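Local coordinates for protein aminotransferase, class III (Deinococcus radiodurans, PDB 3I4J) that probably transfers amino groups between substrates with pyridoxal phosphate as cofactor, at residues L108-H113 / T152-P157; G332-Q337 / M344-T349. The protein carries 1 engineered substitution. All coordinates share one frame; numbering follows the deposited sequence.

Interaction 1. Residues L108-H113 / T152-P157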
loop_
_atom_site.group_PDB
_atom_site.type_symbol
_atom_site.label_atom_id
_atom_site.label_comp_id
_atom_site.label_asym_id
_atom_site.label_seq_id
_atom_site.Cartn_x
_atom_site.Cartn_y
_atom_site.Cartn_z
ATOM N N LEU C 108 -10.954 -5.852 12.645
ATOM C CA LEU C 108 -11.550 -7.182 12.768
ATOM C C LEU C 108 -11.784 -7.583 14.227
ATOM O O LEU C 108 -12.831 -8.137 14.564
ATOM C CB LEU C 108 -10.651 -8.217 12.087
ATOM C CG LEU C 108 -11.114 -9.675 12.109
ATOM C CD1 LEU C 108 -12.508 -9.796 11.504
ATOM C CD2 LEU C 108 -10.114 -10.526 11.330
ATOM N N ALA C 109 -10.805 -7.316 15.086
ATOM C CA ALA C 109 -10.932 -7.653 16.501
ATOM C C ALA C 109 -12.120 -6.909 17.096
ATOM O O ALA C 109 -12.903 -7.481 17.853
ATOM C CB ALA C 109 -9.656 -7.293 17.250
ATOM N N ARG C 110 -12.256 -5.633 16.746
ATOM C CA ARG C 110 -13.362 -4.823 17.243
ATOM C C ARG C 110 -14.692 -5.334 16.692
ATOM O O ARG C 110 -15.639 -5.550 17.450
ATOM C CB ARG C 110 -13.152 -3.351 16.860
ATOM C CG ARG C 110 -14.358 -2.427 17.089
ATOM C CD ARG C 110 -14.824 -2.372 18.541
ATOM N NE ARG C 110 -15.975 -1.475 18.699
ATOM C CZ ARG C 110 -16.731 -1.408 19.793
ATOM N NH1 ARG C 110 -16.466 -2.182 20.837
ATOM N NH2 ARG C 110 -17.760 -0.571 19.845
ATOM N N GLN C 111 -14.763 -5.542 15.381
ATOM C CA GLN C 111 -16.000 -6.030 14.776
ATOM C C GLN C 111 -16.439 -7.376 15.346
ATOM O O GLN C 111 -17.628 -7.614 15.542
ATOM C CB GLN C 111 -15.859 -6.165 13.258
ATOM C CG GLN C 111 -17.162 -6.606 12.600
ATOM C CD GLN C 111 -17.112 -6.575 11.090
ATOM O OE1 GLN C 111 -16.128 -6.130 10.496
ATOM N NE2 GLN C 111 -18.181 -7.047 10.455
ATOM N N TYR C 112 -15.477 -8.253 15.600
ATOM C CA TYR C 112 -15.768 -9.574 16.149
ATOM C C TYR C 112 -16.654 -9.484 17.397
ATOM O O TYR C 112 -17.680 -10.158 17.493
ATOM C CB TYR C 112 -14.458 -10.285 16.495
ATOM C CG TYR C 112 -14.620 -11.620 17.192
ATOM C CD1 TYR C 112 -14.984 -12.762 16.479
ATOM C CD2 TYR C 112 -14.394 -11.741 18.565
ATOM C CE1 TYR C 112 -15.119 -14.000 17.118
ATOM C CE2 TYR C 112 -14.525 -12.971 19.213
ATOM C CZ TYR C 112 -14.887 -14.094 18.483
ATOM O OH TYR C 112 -15.005 -15.315 19.111
ATOM N N HIS C 113 -16.257 -8.648 18.349
ATOM C CA HIS C 113 -17.023 -8.502 19.582
ATOM C C HIS C 113 -18.355 -7.794 19.390
ATOM O O HIS C 113 -19.336 -8.106 20.070
ATOM C CB HIS C 113 -16.165 -7.796 20.628
ATOM C CG HIS C 113 -14.992 -8.615 21.061
ATOM N ND1 HIS C 113 -13.691 -8.170 20.963
ATOM C CD2 HIS C 113 -14.923 -9.887 21.520
ATOM C CE1 HIS C 113 -12.872 -9.135 21.341
ATOM N NE2 HIS C 113 -13.593 -10.188 21.683
ATOM N N THR C 152 -15.645 4.278 16.581
ATOM C CA THR C 152 -15.120 5.491 17.193
ATOM C C THR C 152 -14.470 5.269 18.570
ATOM O O THR C 152 -13.619 6.047 18.989
ATOM C CB THR C 152 -16.228 6.536 17.353
ATOM O OG1 THR C 152 -15.730 7.654 18.099
ATOM C CG2 THR C 152 -17.396 5.934 18.077
ATOM N N PRO C 153 -14.876 4.217 19.303
ATOM C CA PRO C 153 -14.224 4.049 20.606
ATOM C C PRO C 153 -12.720 3.786 20.503
ATOM O O PRO C 153 -11.984 4.001 21.464
ATOM C CB PRO C 153 -14.993 2.885 21.234
ATOM C CG PRO C 153 -15.516 2.131 20.046
ATOM C CD PRO C 153 -15.954 3.230 19.126
ATOM N N LEU C 154 -12.271 3.330 19.336
ATOM C CA LEU C 154 -10.851 3.060 19.114
ATOM C C LEU C 154 -10.051 4.361 19.049
ATOM O O LEU C 154 -8.819 4.350 19.136
ATOM C CB LEU C 154 -10.661 2.266 17.816
ATOM C CG LEU C 154 -10.912 0.751 17.840
ATOM C CD1 LEU C 154 -12.179 0.420 18.615
ATOM C CD2 LEU C 154 -11.009 0.244 16.412
ATOM N N MET C 155 -10.757 5.481 18.904
ATOM C CA MET C 155 -10.118 6.792 18.824
ATOM C C MET C 155 -9.786 7.332 20.210
ATOM O O MET C 155 -9.010 8.275 20.342
ATOM C CB MET C 155 -11.040 7.806 18.124
ATOM C CG MET C 155 -11.451 7.466 16.696
ATOM S SD MET C 155 -12.572 8.739 15.992
ATOM C CE MET C 155 -11.405 9.775 15.162
ATOM N N ARG C 156 -10.385 6.749 21.242
ATOM C CA ARG C 156 -10.143 7.210 22.604
ATOM C C ARG C 156 -8.797 6.751 23.146
ATOM O O ARG C 156 -8.389 5.613 22.934
ATOM C CB ARG C 156 -11.249 6.728 23.541
ATOM C CG ARG C 156 -12.639 7.245 23.197
ATOM C CD ARG C 156 -13.524 7.250 24.435
ATOM N NE ARG C 156 -13.829 5.907 24.917
ATOM C CZ ARG C 156 -14.813 5.146 24.444
ATOM N NH1 ARG C 156 -15.592 5.597 23.472
ATOM N NH2 ARG C 156 -15.022 3.937 24.950
ATOM N N PRO C 157 -8.093 7.639 23.862
ATOM C CA PRO C 157 -6.787 7.309 24.437
ATOM C C PRO C 157 -6.893 6.075 25.328
ATOM O O PRO C 157 -5.977 5.249 25.384
ATOM C CB PRO C 157 -6.438 8.561 25.237
ATOM C CG PRO C 157 -7.105 9.650 24.457
ATOM C CD PRO C 157 -8.452 9.038 24.151
#
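Arg110 reaches out from helix 98-115 to meet Pro153 and Leu154 on a short 3-10 turn, and these three residues make up the whole contact. Its CG stands anti to the backbone N (chi1 169°), and a bend at the next bond, chi2 59°, carries CG and CD obliquely across Leu154 CD1 while the head carries on to Pro153. Leu154 CD1 rests on Arg110 CD at 3.8 Å, a methyl against a methylene. Farther along, Pro153 CG lies over one face of the guanidinium group, displaced toward its rim and closest to Arg110 NH2 at 3.5 Å; the two side chains cross at nearly a right angle. No hydrogen bond joins the segments, and the polar end is held from outside them: NE donates to Leu150 O, and NH1 to the carbonyls of Pro119 and Arg121, which fixes the plane that Pro153 covers. The turn is braced in its own right by Met155 N bonded to Thr152 O at 2.9 Å. Replacing the arginine with an alanine here would probably leave those three carbonyls without their donor and open a gap beside Pro153 and Leu154. Overall this is a buried arginine pinning a surface turn to a helix that packs, through Ala109, on the central mixed sheet of the large domain of fold type I aminotransferases.

Interaction 2. Residues G332-Q337 / M344-T349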
loop_
_atom_site.group_PDB
_atom_site.type_symbol
_atom_site.label_atom_id
_atom_site.label_comp_id
_atom_site.label_asym_id
_atom_site.label_seq_id
_atom_site.Cartn_x
_atom_site.Cartn_y
_atom_site.Cartn_z
ATOM N N GLY C 332 28.728 -15.217 16.103
ATOM C CA GLY C 332 29.709 -14.254 15.640
ATOM C C GLY C 332 29.602 -12.922 16.359
ATOM O O GLY C 332 30.617 -12.306 16.695
ATOM N N LEU C 333 28.375 -12.470 16.593
ATOM C CA LEU C 333 28.159 -11.206 17.292
ATOM C C LEU C 333 28.619 -11.331 18.743
ATOM O O LEU C 333 29.170 -10.389 19.315
ATOM C CB LEU C 333 26.679 -10.821 17.248
ATOM C CG LEU C 333 26.062 -10.571 15.864
ATOM C CD1 LEU C 333 24.558 -10.356 16.014
ATOM C CD2 LEU C 333 26.722 -9.360 15.211
ATOM N N GLN C 334 28.387 -12.498 19.339
ATOM C CA GLN C 334 28.794 -12.723 20.720
ATOM C C GLN C 334 30.321 -12.740 20.796
ATOM O O GLN C 334 30.909 -12.263 21.766
ATOM C CB GLN C 334 28.196 -14.042 21.240
ATOM C CG GLN C 334 26.659 -14.039 21.246
ATOM C CD GLN C 334 26.043 -15.384 21.612
ATOM O OE1 GLN C 334 26.514 -16.434 21.179
ATOM N NE2 GLN C 334 24.969 -15.352 22.397
ATOM N N ALA C 335 30.960 -13.268 19.757
ATOM C CA ALA C 335 32.416 -13.327 19.712
ATOM C C ALA C 335 33.010 -11.922 19.598
ATOM O O ALA C 335 34.093 -11.651 20.123
ATOM C CB ALA C 335 32.867 -14.186 18.540
ATOM N N LEU C 336 32.299 -11.028 18.918
ATOM C CA LEU C 336 32.767 -9.655 18.745
ATOM C C LEU C 336 32.725 -8.824 20.027
ATOM O O LEU C 336 33.446 -7.836 20.146
ATOM C CB LEU C 336 31.955 -8.946 17.654
ATOM C CG LEU C 336 32.270 -9.308 16.200
ATOM C CD1 LEU C 336 31.252 -8.660 15.273
ATOM C CD2 LEU C 336 33.681 -8.851 15.855
ATOM N N GLN C 337 31.887 -9.217 20.984
ATOM C CA GLN C 337 31.775 -8.465 22.236
ATOM C C GLN C 337 33.087 -8.376 23.010
ATOM O O GLN C 337 33.337 -7.390 23.703
ATOM C CB GLN C 337 30.715 -9.079 23.154
ATOM C CG GLN C 337 29.303 -9.064 22.614
ATOM C CD GLN C 337 28.293 -9.458 23.678
ATOM O OE1 GLN C 337 27.872 -8.634 24.492
ATOM N NE2 GLN C 337 27.916 -10.728 23.687
ATOM N N MET C 344 26.652 -3.671 24.514
ATOM C CA MET C 344 25.964 -3.925 25.786
ATOM C C MET C 344 25.224 -5.253 25.831
ATOM O O MET C 344 25.197 -5.931 26.861
ATOM C CB MET C 344 24.959 -2.800 26.069
ATOM C CG MET C 344 25.546 -1.392 26.069
ATOM S SD MET C 344 26.344 -0.931 27.617
ATOM C CE MET C 344 25.191 0.241 28.234
ATOM N N GLN C 345 24.604 -5.614 24.714
ATOM C CA GLN C 345 23.851 -6.852 24.637
ATOM C C GLN C 345 23.691 -7.298 23.191
ATOM O O GLN C 345 23.574 -6.471 22.285
ATOM C CB GLN C 345 22.473 -6.659 25.281
ATOM C CG GLN C 345 21.576 -7.887 25.249
ATOM C CD GLN C 345 20.354 -7.733 26.138
ATOM O OE1 GLN C 345 19.652 -6.722 26.081
ATOM N NE2 GLN C 345 20.092 -8.740 26.963
ATOM N N VAL C 346 23.710 -8.610 22.989
ATOM C CA VAL C 346 23.551 -9.202 21.669
ATOM C C VAL C 346 22.414 -10.210 21.771
ATOM O O VAL C 346 22.369 -11.012 22.705
ATOM C CB VAL C 346 24.842 -9.913 21.205
ATOM C CG1 VAL C 346 25.253 -10.968 22.214
ATOM C CG2 VAL C 346 24.623 -10.549 19.840
ATOM N N ARG C 347 21.495 -10.165 20.811
ATOM C CA ARG C 347 20.341 -11.055 20.821
ATOM C C ARG C 347 19.989 -11.545 19.430
ATOM O O ARG C 347 20.287 -10.886 18.438
ATOM C CB ARG C 347 19.128 -10.320 21.397
ATOM C CG ARG C 347 19.359 -9.730 22.768
ATOM C CD ARG C 347 18.139 -8.995 23.293
ATOM N NE ARG C 347 17.751 -7.859 22.461
ATOM C CZ ARG C 347 17.254 -6.723 22.944
ATOM N NH1 ARG C 347 17.094 -6.570 24.251
ATOM N NH2 ARG C 347 16.906 -5.742 22.121
ATOM N N GLY C 348 19.336 -12.698 19.364
ATOM C CA GLY C 348 18.935 -13.227 18.077
ATOM C C GLY C 348 18.001 -14.416 18.147
ATOM O O GLY C 348 18.135 -15.281 19.014
ATOM N N THR C 349 17.030 -14.436 17.242
ATOM C CA THR C 349 16.079 -15.535 17.130
ATOM C C THR C 349 16.042 -15.770 15.624
ATOM O O THR C 349 15.502 -14.953 14.884
ATOM C CB THR C 349 14.662 -15.146 17.631
ATOM O OG1 THR C 349 14.723 -14.752 19.008
ATOM C CG2 THR C 349 13.727 -16.335 17.526
#
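Next to Val346, the residue of strand 343-349 that meets Leu333, Gln334 and Gln337, Arg347 turns away from the helix and its NH2 is gripped twice, by a salt bridge to Asp204 OD1 and a hydrogen bond to Ala205 O. Val346 points the other way and fits among the three helical side chains. With chi1 at 57°, its CG1 sits between the backbone N and the carbonyl carbon and its CG2 anti to N, and the two methyls part toward different neighbours. CG2 presses on Leu333 CB at 3.3 Å, closer than ordinary van der Waals contact, and also meets Leu333 CD1. CG1 faces the methylene Gln334 CG at 3.5 Å, where the side chains cross at about a right angle, and the amide end of Gln337 closes over the same methyl, its CD 3.7 Å from Val346 CG1. No hydrogen bond crosses between the segments. Leu333 also packs on Leu353 of strand 352-357 and on Leu418 and Leu421 of helix 411-428. The axes of segments 332-337 and 344-349 run antiparallel, at 171°, 8.5 Å apart at their closest, as suits a chain that reverses through a short connection. A classic beta bulge sets Met344 and Gln345 together opposite Val356 of strand 352-357, within the hairpin that the two strands form. Helix and hairpin together form an alpha/beta layer that belongs to the small C-terminal domain of fold type I aminotransferases.

Interactions 1 and 2 lie on opposite sides of the chain's centre, 23 and 21 Å from it; their own centres are 40 Å apart and their nearest atoms about 25 Å, so they do not touch. They follow one another along the sequence. Residues 108-113 and 152-157 join a helix to a turn beside the seven-stranded sheet, and the helix also reaches Phe5 of the second subunit through Leu108. Residues 332-337 and 344-349 pair a helix with an edge of the small three-stranded sheet, untouched by the other subunit. In fold type I enzymes the cofactor usually sits in the large domain, near the domain cleft and subunit interface; neither contact includes a residue identified as binding it.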